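Local coordinates for invasion protein InvA (Salmonella enterica, PDB 2X49) that serves, as an inner-membrane component of the type III secretion export apparatus, in the invasion of intestinal epithelial cells, with its C-terminal domain modelled here, at residues A202-R207 with E216-A221; D210-V215 with V298-K303; E20-A25 with N124-L129. All blocks are in the same frame, centred on the assembly; numbering follows the deposited sequence.

Interaction 1 (A202-R207 with E216-A221)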
loop_
_atom_site.group_PDB
_atom_site.type_symbol
_atom_site.label_atom_id
_atom_site.label_comp_id
_atom_site.label_asym_id
_atom_site.label_seq_id
_atom_site.Cartn_x
_atom_site.Cartn_y
_atom_site.Cartn_z
ATOM N N ALA A 202 5.135 -3.360 23.860
ATOM C CA ALA A 202 5.427 -3.606 25.293
ATOM C C ALA A 202 5.539 -5.095 25.521
ATOM O O ALA A 202 6.291 -5.555 26.418
ATOM C CB ALA A 202 4.360 -3.016 26.217
ATOM N N LEU A 203 4.813 -5.839 24.706
ATOM C CA LEU A 203 4.774 -7.325 24.780
ATOM C C LEU A 203 5.993 -7.953 24.116
ATOM O O LEU A 203 6.632 -8.892 24.671
ATOM C CB LEU A 203 3.468 -7.883 24.192
ATOM C CG LEU A 203 3.229 -9.391 24.251
ATOM C CD1 LEU A 203 3.172 -9.849 25.717
ATOM C CD2 LEU A 203 1.961 -9.815 23.488
ATOM N N TRP A 204 6.353 -7.435 22.957
ATOM C CA TRP A 204 7.325 -8.092 22.081
ATOM C C TRP A 204 8.726 -7.538 22.133
ATOM O O TRP A 204 9.713 -8.267 22.002
ATOM C CB TRP A 204 6.802 -8.105 20.634
ATOM C CG TRP A 204 5.708 -9.120 20.437
ATOM C CD1 TRP A 204 4.369 -8.842 20.276
ATOM C CD2 TRP A 204 5.829 -10.533 20.344
ATOM N NE1 TRP A 204 3.668 -9.987 20.103
ATOM C CE2 TRP A 204 4.532 -11.045 20.126
ATOM C CE3 TRP A 204 6.901 -11.418 20.400
ATOM C CZ2 TRP A 204 4.283 -12.394 19.989
ATOM C CZ3 TRP A 204 6.636 -12.770 20.250
ATOM C CH2 TRP A 204 5.345 -13.234 20.059
ATOM N N ALA A 205 8.818 -6.244 22.342
ATOM C CA ALA A 205 10.138 -5.581 22.320
ATOM C C ALA A 205 11.104 -6.120 23.389
ATOM O O ALA A 205 12.298 -6.131 23.149
ATOM C CB ALA A 205 10.006 -4.031 22.415
ATOM N N PRO A 206 10.598 -6.514 24.559
ATOM C CA PRO A 206 11.564 -7.047 25.532
ATOM C C PRO A 206 12.324 -8.235 25.049
ATOM O O PRO A 206 13.456 -8.482 25.471
ATOM C CB PRO A 206 10.668 -7.505 26.677
ATOM C CG PRO A 206 9.512 -6.531 26.612
ATOM C CD PRO A 206 9.250 -6.446 25.145
ATOM N N ARG A 207 11.641 -9.022 24.253
ATOM C CA ARG A 207 12.161 -10.320 23.797
ATOM C C ARG A 207 12.753 -10.407 22.396
ATOM O O ARG A 207 13.509 -11.326 22.090
ATOM C CB ARG A 207 11.069 -11.380 23.900
ATOM C CG ARG A 207 10.715 -11.704 25.312
ATOM C CD ARG A 207 10.031 -13.034 25.401
ATOM N NE ARG A 207 9.367 -13.195 26.681
ATOM C CZ ARG A 207 8.976 -14.350 27.171
ATOM N NH1 ARG A 207 9.250 -15.474 26.526
ATOM N NH2 ARG A 207 8.343 -14.394 28.315
ATOM N N GLU A 216 7.239 -8.189 12.299
ATOM C CA GLU A 216 6.328 -9.278 11.960
ATOM C C GLU A 216 5.363 -9.554 13.129
ATOM O O GLU A 216 4.176 -9.912 12.954
ATOM C CB GLU A 216 7.100 -10.530 11.526
ATOM C CG GLU A 216 6.294 -11.412 10.643
ATOM C CD GLU A 216 5.913 -10.791 9.273
ATOM O OE1 GLU A 216 6.454 -9.717 8.859
ATOM O OE2 GLU A 216 5.079 -11.412 8.580
ATOM N N HIS A 217 5.906 -9.499 14.345
ATOM C CA HIS A 217 5.086 -9.728 15.514
ATOM C C HIS A 217 4.045 -8.628 15.702
ATOM O O HIS A 217 2.896 -8.867 16.110
ATOM C CB HIS A 217 5.920 -9.910 16.791
ATOM C CG HIS A 217 6.741 -11.162 16.814
ATOM N ND1 HIS A 217 6.182 -12.422 16.813
ATOM C CD2 HIS A 217 8.084 -11.353 16.898
ATOM C CE1 HIS A 217 7.139 -13.336 16.842
ATOM N NE2 HIS A 217 8.303 -12.710 16.918
ATOM N N ILE A 218 4.483 -7.412 15.431
ATOM C CA ILE A 218 3.607 -6.232 15.550
ATOM C C ILE A 218 2.453 -6.350 14.535
ATOM O O ILE A 218 1.270 -6.156 14.848
ATOM C CB ILE A 218 4.339 -4.883 15.414
ATOM C CG1 ILE A 218 5.460 -4.751 16.466
ATOM C CG2 ILE A 218 3.364 -3.730 15.515
ATOM C CD1 ILE A 218 5.059 -5.154 17.845
ATOM N N ARG A 219 2.819 -6.759 13.338
ATOM C CA ARG A 219 1.808 -6.960 12.254
ATOM C C ARG A 219 0.789 -7.945 12.757
ATOM O O ARG A 219 -0.424 -7.819 12.590
ATOM C CB ARG A 219 2.425 -7.478 10.967
ATOM C CG ARG A 219 3.166 -6.463 10.169
ATOM C CD ARG A 219 3.648 -7.083 8.906
ATOM N NE ARG A 219 2.580 -7.564 8.023
ATOM C CZ ARG A 219 2.139 -6.887 6.959
ATOM N NH1 ARG A 219 2.700 -5.702 6.627
ATOM N NH2 ARG A 219 1.157 -7.405 6.210
ATOM N N GLY A 220 1.290 -8.994 13.380
ATOM C CA GLY A 220 0.380 -10.023 13.921
ATOM C C GLY A 220 -0.618 -9.481 14.962
ATOM O O GLY A 220 -1.807 -9.834 15.019
ATOM N N ALA A 221 -0.098 -8.632 15.815
ATOM C CA ALA A 221 -0.899 -8.040 16.881
ATOM C C ALA A 221 -1.985 -7.171 16.274
ATOM O O ALA A 221 -3.086 -7.035 16.792
ATOM C CB ALA A 221 -0.044 -7.200 17.862
#

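Interaction 2 (D210-V215 with V298-K303)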
loop_
_atom_site.group_PDB
_atom_site.type_symbol
_atom_site.label_atom_id
_atom_site.label_comp_id
_atom_site.label_asym_id
_atom_site.label_seq_id
_atom_site.Cartn_x
_atom_site.Cartn_y
_atom_site.Cartn_z
ATOM N N ASP A 210 15.694 -7.941 17.020
ATOM C CA ASP A 210 15.895 -7.854 15.545
ATOM C C ASP A 210 14.684 -7.148 14.951
ATOM O O ASP A 210 13.539 -7.547 15.130
ATOM C CB ASP A 210 16.065 -9.234 14.928
ATOM C CG ASP A 210 16.163 -9.204 13.410
ATOM O OD1 ASP A 210 17.307 -9.299 12.887
ATOM O OD2 ASP A 210 15.118 -9.125 12.739
ATOM N N VAL A 211 14.931 -6.060 14.252
ATOM C CA VAL A 211 13.811 -5.198 13.857
ATOM C C VAL A 211 12.825 -5.847 12.885
ATOM O O VAL A 211 11.632 -5.586 12.945
ATOM C CB VAL A 211 14.275 -3.824 13.290
ATOM C CG1 VAL A 211 14.891 -3.965 11.927
ATOM C CG2 VAL A 211 13.102 -2.901 13.228
ATOM N N ILE A 212 13.339 -6.684 12.011
ATOM C CA ILE A 212 12.481 -7.304 10.954
ATOM C C ILE A 212 11.514 -8.249 11.634
ATOM O O ILE A 212 10.289 -8.230 11.431
ATOM C CB ILE A 212 13.262 -8.046 9.930
ATOM C CG1 ILE A 212 14.119 -7.066 9.150
ATOM C CG2 ILE A 212 12.356 -8.765 8.931
ATOM C CD1 ILE A 212 13.406 -5.872 8.789
ATOM N N ASN A 213 12.121 -9.057 12.463
ATOM C CA ASN A 213 11.369 -10.045 13.228
ATOM C C ASN A 213 10.323 -9.334 14.082
ATOM O O ASN A 213 9.201 -9.723 14.153
ATOM C CB ASN A 213 12.292 -10.927 14.089
ATOM C CG ASN A 213 13.119 -11.885 13.259
ATOM O OD1 ASN A 213 12.918 -12.015 12.057
ATOM N ND2 ASN A 213 14.065 -12.568 13.909
ATOM N N LEU A 214 10.737 -8.274 14.770
ATOM C CA LEU A 214 9.830 -7.512 15.642
ATOM C C LEU A 214 8.610 -6.997 14.871
ATOM O O LEU A 214 7.457 -7.049 15.353
ATOM C CB LEU A 214 10.579 -6.337 16.347
ATOM C CG LEU A 214 9.761 -5.451 17.283
ATOM C CD1 LEU A 214 9.184 -6.302 18.421
ATOM C CD2 LEU A 214 10.551 -4.220 17.789
ATOM N N VAL A 215 8.873 -6.434 13.705
ATOM C CA VAL A 215 7.798 -5.917 12.857
ATOM C C VAL A 215 6.767 -6.993 12.541
ATOM O O VAL A 215 5.575 -6.751 12.600
ATOM C CB VAL A 215 8.299 -5.253 11.525
ATOM C CG1 VAL A 215 7.113 -5.030 10.601
ATOM C CG2 VAL A 215 8.940 -3.941 11.857
ATOM N N VAL A 298 6.639 -17.340 5.478
ATOM C CA VAL A 298 7.283 -16.902 4.225
ATOM C C VAL A 298 6.875 -15.470 3.781
ATOM O O VAL A 298 7.481 -14.867 2.863
ATOM C CB VAL A 298 7.060 -17.902 3.067
ATOM C CG1 VAL A 298 7.798 -19.241 3.344
ATOM C CG2 VAL A 298 5.571 -18.082 2.785
ATOM N N ARG A 299 5.843 -14.935 4.426
ATOM C CA ARG A 299 5.227 -13.636 4.013
ATOM C C ARG A 299 6.257 -12.521 3.730
ATOM O O ARG A 299 6.308 -11.970 2.622
ATOM C CB ARG A 299 4.214 -13.115 5.063
ATOM C CG ARG A 299 3.320 -11.946 4.579
ATOM C CD ARG A 299 2.964 -10.998 5.667
ATOM N NE ARG A 299 4.077 -10.228 6.208
ATOM C CZ ARG A 299 4.609 -9.131 5.687
ATOM N NH1 ARG A 299 4.113 -8.611 4.563
ATOM N NH2 ARG A 299 5.650 -8.548 6.284
ATOM N N ARG A 300 7.104 -12.251 4.721
ATOM C CA ARG A 300 7.998 -11.096 4.614
ATOM C C ARG A 300 9.046 -11.304 3.531
ATOM O O ARG A 300 9.536 -10.336 2.899
ATOM C CB ARG A 300 8.653 -10.749 5.957
ATOM C CG ARG A 300 9.598 -11.764 6.518
ATOM C CD ARG A 300 9.745 -11.467 8.005
ATOM N NE ARG A 300 10.697 -12.350 8.666
ATOM C CZ ARG A 300 10.382 -13.541 9.178
ATOM N NH1 ARG A 300 9.138 -13.980 9.131
ATOM N NH2 ARG A 300 11.324 -14.289 9.766
ATOM N N PHE A 301 9.401 -12.565 3.297
ATOM C CA PHE A 301 10.435 -12.908 2.297
ATOM C C PHE A 301 9.910 -12.790 0.883
ATOM O O PHE A 301 10.626 -12.370 -0.032
ATOM C CB PHE A 301 11.027 -14.299 2.550
ATOM C CG PHE A 301 11.615 -14.411 3.934
ATOM C CD1 PHE A 301 12.802 -13.755 4.244
ATOM C CD2 PHE A 301 10.942 -15.098 4.958
ATOM C CE1 PHE A 301 13.343 -13.817 5.545
ATOM C CE2 PHE A 301 11.483 -15.153 6.259
ATOM C CZ PHE A 301 12.683 -14.518 6.536
ATOM N N ILE A 302 8.673 -13.227 0.719
ATOM C CA ILE A 302 7.991 -13.083 -0.567
ATOM C C ILE A 302 7.847 -11.599 -0.914
ATOM O O ILE A 302 8.122 -11.204 -2.043
ATOM C CB ILE A 302 6.657 -13.819 -0.617
ATOM C CG1 ILE A 302 6.921 -15.315 -0.550
ATOM C CG2 ILE A 302 5.885 -13.474 -1.913
ATOM C CD1 ILE A 302 5.670 -16.159 -0.230
ATOM N N LYS A 303 7.462 -10.801 0.070
ATOM C CA LYS A 303 7.330 -9.327 -0.115
ATOM C C LYS A 303 8.664 -8.740 -0.596
ATOM O O LYS A 303 8.729 -8.093 -1.642
ATOM C CB LYS A 303 6.771 -8.581 1.103
ATOM C CG LYS A 303 6.930 -7.053 1.035
ATOM C CD LYS A 303 5.953 -6.388 0.048
ATOM C CE LYS A 303 6.181 -4.881 -0.048
ATOM N NZ LYS A 303 5.432 -4.217 -1.124
#

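Interaction 3 (E20-A25 with N124-L129)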
loop_
_atom_site.group_PDB
_atom_site.type_symbol
_atom_site.label_atom_id
_atom_site.label_comp_id
_atom_site.label_asym_id
_atom_site.label_seq_id
_atom_site.Cartn_x
_atom_site.Cartn_y
_atom_site.Cartn_z
ATOM N N GLU A 20 -7.884 24.251 -12.766
ATOM C CA GLU A 20 -8.916 25.036 -12.060
ATOM C C GLU A 20 -9.877 24.064 -11.351
ATOM O O GLU A 20 -10.275 24.273 -10.214
ATOM C CB GLU A 20 -9.652 25.999 -12.996
ATOM C CG GLU A 20 -10.715 26.777 -12.335
ATOM C CD GLU A 20 -11.338 27.832 -13.273
ATOM O OE1 GLU A 20 -11.387 27.589 -14.497
ATOM O OE2 GLU A 20 -11.818 28.864 -12.781
ATOM N N ASP A 21 -10.244 23.009 -12.049
ATOM C CA ASP A 21 -11.174 22.002 -11.484
ATOM C C ASP A 21 -10.591 21.258 -10.282
ATOM O O ASP A 21 -11.297 20.968 -9.352
ATOM C CB ASP A 21 -11.636 20.976 -12.504
ATOM C CG ASP A 21 -12.677 21.533 -13.439
ATOM O OD1 ASP A 21 -13.149 22.681 -13.253
ATOM O OD2 ASP A 21 -13.021 20.803 -14.391
ATOM N N LEU A 22 -9.278 21.071 -10.299
ATOM C CA LEU A 22 -8.568 20.321 -9.239
ATOM C C LEU A 22 -8.394 21.209 -8.025
ATOM O O LEU A 22 -8.540 20.782 -6.874
ATOM C CB LEU A 22 -7.217 19.763 -9.746
ATOM C CG LEU A 22 -7.366 18.661 -10.799
ATOM C CD1 LEU A 22 -5.975 18.298 -11.394
ATOM C CD2 LEU A 22 -8.098 17.394 -10.283
ATOM N N GLU A 23 -8.240 22.476 -8.283
ATOM C CA GLU A 23 -8.348 23.468 -7.215
ATOM C C GLU A 23 -9.718 23.510 -6.569
ATOM O O GLU A 23 -9.870 23.612 -5.344
ATOM C CB GLU A 23 -7.955 24.881 -7.669
ATOM C CG GLU A 23 -6.491 24.937 -8.014
ATOM C CD GLU A 23 -6.079 26.231 -8.688
ATOM O OE1 GLU A 23 -6.943 27.092 -8.960
ATOM O OE2 GLU A 23 -4.869 26.380 -8.930
ATOM N N LYS A 24 -10.749 23.500 -7.406
ATOM C CA LYS A 24 -12.111 23.590 -6.880
ATOM C C LYS A 24 -12.457 22.380 -6.057
ATOM O O LYS A 24 -13.221 22.464 -5.102
ATOM C CB LYS A 24 -13.152 23.771 -7.985
ATOM C CG LYS A 24 -13.063 25.125 -8.604
ATOM C CD LYS A 24 -13.851 25.216 -9.908
ATOM C CE LYS A 24 -14.211 26.658 -10.192
ATOM N NZ LYS A 24 -15.010 26.775 -11.454
ATOM N N ALA A 25 -11.881 21.270 -6.480
ATOM C CA ALA A 25 -12.121 19.951 -5.829
ATOM C C ALA A 25 -11.275 19.796 -4.568
ATOM O O ALA A 25 -11.427 18.870 -3.800
ATOM C CB ALA A 25 -11.832 18.826 -6.771
ATOM N N ASN A 124 -15.156 6.416 -8.757
ATOM C CA ASN A 124 -14.977 7.706 -9.432
ATOM C C ASN A 124 -13.545 8.120 -9.534
ATOM O O ASN A 124 -12.643 7.646 -8.814
ATOM C CB ASN A 124 -15.821 8.826 -8.839
ATOM C CG ASN A 124 -15.372 9.280 -7.501
ATOM O OD1 ASN A 124 -14.200 9.584 -7.276
ATOM N ND2 ASN A 124 -16.338 9.406 -6.587
ATOM N N ALA A 125 -13.334 9.004 -10.478
ATOM C CA ALA A 125 -12.010 9.312 -10.941
ATOM C C ALA A 125 -11.114 9.948 -9.848
ATOM O O ALA A 125 -9.930 9.576 -9.694
ATOM C CB ALA A 125 -12.007 10.118 -12.244
ATOM N N LEU A 126 -11.685 10.850 -9.060
ATOM C CA LEU A 126 -10.906 11.547 -7.990
ATOM C C LEU A 126 -10.581 10.572 -6.843
ATOM O O LEU A 126 -9.520 10.624 -6.223
ATOM C CB LEU A 126 -11.603 12.823 -7.524
ATOM C CG LEU A 126 -11.559 13.983 -8.523
ATOM C CD1 LEU A 126 -12.346 15.204 -7.988
ATOM C CD2 LEU A 126 -10.141 14.379 -8.881
ATOM N N ASP A 127 -11.477 9.619 -6.637
ATOM C CA ASP A 127 -11.270 8.572 -5.628
ATOM C C ASP A 127 -10.161 7.627 -6.037
ATOM O O ASP A 127 -9.369 7.160 -5.216
ATOM C CB ASP A 127 -12.550 7.786 -5.346
ATOM C CG ASP A 127 -13.538 8.578 -4.488
ATOM O OD1 ASP A 127 -13.143 9.577 -3.824
ATOM O OD2 ASP A 127 -14.730 8.207 -4.463
ATOM N N GLU A 128 -10.116 7.342 -7.323
ATOM C CA GLU A 128 -9.054 6.494 -7.871
ATOM C C GLU A 128 -7.700 7.235 -7.771
ATOM O O GLU A 128 -6.696 6.667 -7.396
ATOM C CB GLU A 128 -9.353 6.064 -9.319
ATOM C CG GLU A 128 -8.193 5.315 -9.973
ATOM C CD GLU A 128 -7.994 3.888 -9.459
ATOM O OE1 GLU A 128 -8.700 3.442 -8.519
ATOM O OE2 GLU A 128 -7.105 3.210 -10.014
ATOM N N LEU A 129 -7.713 8.518 -8.038
ATOM C CA LEU A 129 -6.474 9.310 -8.051
ATOM C C LEU A 129 -5.901 9.359 -6.636
ATOM O O LEU A 129 -4.732 9.141 -6.414
ATOM C CB LEU A 129 -6.729 10.734 -8.523
ATOM C CG LEU A 129 -5.502 11.685 -8.443
ATOM C CD1 LEU A 129 -4.299 11.136 -9.165
ATOM C CD2 LEU A 129 -5.890 13.036 -8.978
#

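Interaction 1 (A202-R207 with E216-A221)
Helices 194-204 and 211-221, consecutive in the chain and joined by a short connection, face each other here through an offset stack of Trp-204 and His-217, in the C-terminal domain of InvA. The six-membered ring of the tryptophan and the imidazole lie almost parallel, their planes only 6° apart and their centroids 3.8 Å apart. The overlap is uneven: Trp-204 CZ3 sits over the centre of the imidazole, 3.4 Å above its plane, and the ND1 corner of the histidine reaches over Trp-204 CH2 at 3.4 Å. The five-membered half of the indole is used differently. His-217 CB stands over its face, 3.6 Å from the centroid and 11° off the ring normal, in a CH-pi contact, so methylene and imidazole together span the bicyclic ring.

Both side chains leave their backbones with CG anti to the carbonyl carbon (chi1 -75° in Trp-204), and both CB atoms point across the gap. The opposite face of the indole meets CG of Leu-203, its neighbour in sequence, offset toward the ring's rim. Ile-218 adds a looser apolar touch, its CD1 lying 4.4 Å from CB of Trp-204; the same isoleucine also packs on Ala-200 and Leu-201 of helix 194-204 and on Leu-184 of helix 174-185. A diethylene glycol molecule, probably from the crystallisation liquor, lies close to the His-217 side chain.

With nothing but rings and hydrocarbon meeting, the join rests on dispersion and on the stacking of two aromatic planes. Were the imidazole to pick up a second proton, its charge would lie over the electron-rich indole face, which would probably favour that form.

Interaction 2 (D210-V215 with V298-K303)
Arg-300 starts out with CG between its backbone N and carbonyl carbon (chi1 66°), then runs extended from CG to NE, which carries its guanidinium across to Ile-212 and Asn-213 on helix 211-221. On the other side, the CG2 branch of Ile-212 lies anti to the backbone N, which puts this methyl on the arginine's side. It meets the arginine chain where it becomes polar, 3.9 Å from Arg-300 CD and 4.0 Å from Arg-300 NE.

Farther along, Asn-213 OD1 comes within 3.6 Å of Arg-300 NH2. The amide and guanidinium planes stand 89° apart, and the pair is a loose polar approach, not a hydrogen bond. Phe-301 supports the arginine from its own helix: its CE2 lies over the centre of the guanidinium, 3.5 Å above the plane, while Arg-300 CG rests over the phenyl face.

Asp-210 caps the helix that offers these groups. Its OD2 accepts a straight bond from Asn-213 N (3.0 Å, 173°) and a weak one from Ile-212 N, and its OD1 is hydrogen-bonded to the hydroxyl of Ser-259. This carboxylate does not touch Arg-300, with 6.8 Å from Asp-210 OD2 to Arg-300 NE, but its charge may still favour having the guanidinium nearby.

The contact is small and superficial, joining the start of helix 211-221 to helix 299-306. Ile-212 and Val-215 also touch Arg-183 of helix 174-185, whereas Arg-300 and Phe-301 rest on Thr-260 of strand 260-262 and Phe-301 packs further on Ile-249 of helix 243-252.

Interaction 3 (E20-A25 with N124-L129)
Glu-128 OE1 is gripped by two arginines, Arg-79 and Arg-123, in salt bridges, while its OE2 pairs with Lys-288; the carboxylate thus ties the first turn of helix 125-139 to strands 78-80 and 122-124 through the arginines, and to the connection before strand 291-294 through Lys-288, on a flank turned away from helix 16-24. Asn-124 fixes the start of the same helix. As N-cap it accepts from Asp-127 N through OD1 at 2.8 Å, the donor approaching nearly in line with the amide carbonyl (C=O...donor angle 166°).

From the first turn of this helix Leu-126 reaches residues 20-25. Its CG stands anti to the carbonyl carbon (chi1 -72°), and the two methyls of its fork take separate partners. CD2 meets Leu-22 CD2 at 3.9 Å, methyl against methyl, with the two leucine chains running askew to each other. CD1 touches Ala-25 CB, also at 3.9 Å, and the alanine's short side chain points toward residues 124-129. The meeting is purely apolar and buries little surface, about 115 Å² over both sides.

Phe-75, from a loop, touches both Leu-22 and Leu-126 and joins the apolar cluster. The arrangement is an apolar contact between the C-terminal end of helix 16-24 and the asparagine-capped start of helix 125-139, where the chain leaves the edge strand of the antiparallel sheet.

In the fold
From the N terminus, interaction 3 comes first: it closes a span of 98 residues, bringing helix 16-24 to the start of helix 125-139 before either of the others opens. Interaction 1 closes a short span, eight residues between its segments, five of them the start of helix 211-221. Interaction 2 crosses it, since 210-215 lies between the two segments of interaction 1 while its partner, 298-303, comes 82 residues later. The two share helix 211-221 and touch through the Glu-216 to Arg-299 salt bridge, which carries the helical pair onto helix 299-306. Interaction 3 lies on the opposite side of the chain's centre from both, centre to centre about 40 Å from interaction 1 and 37 Å from interaction 2.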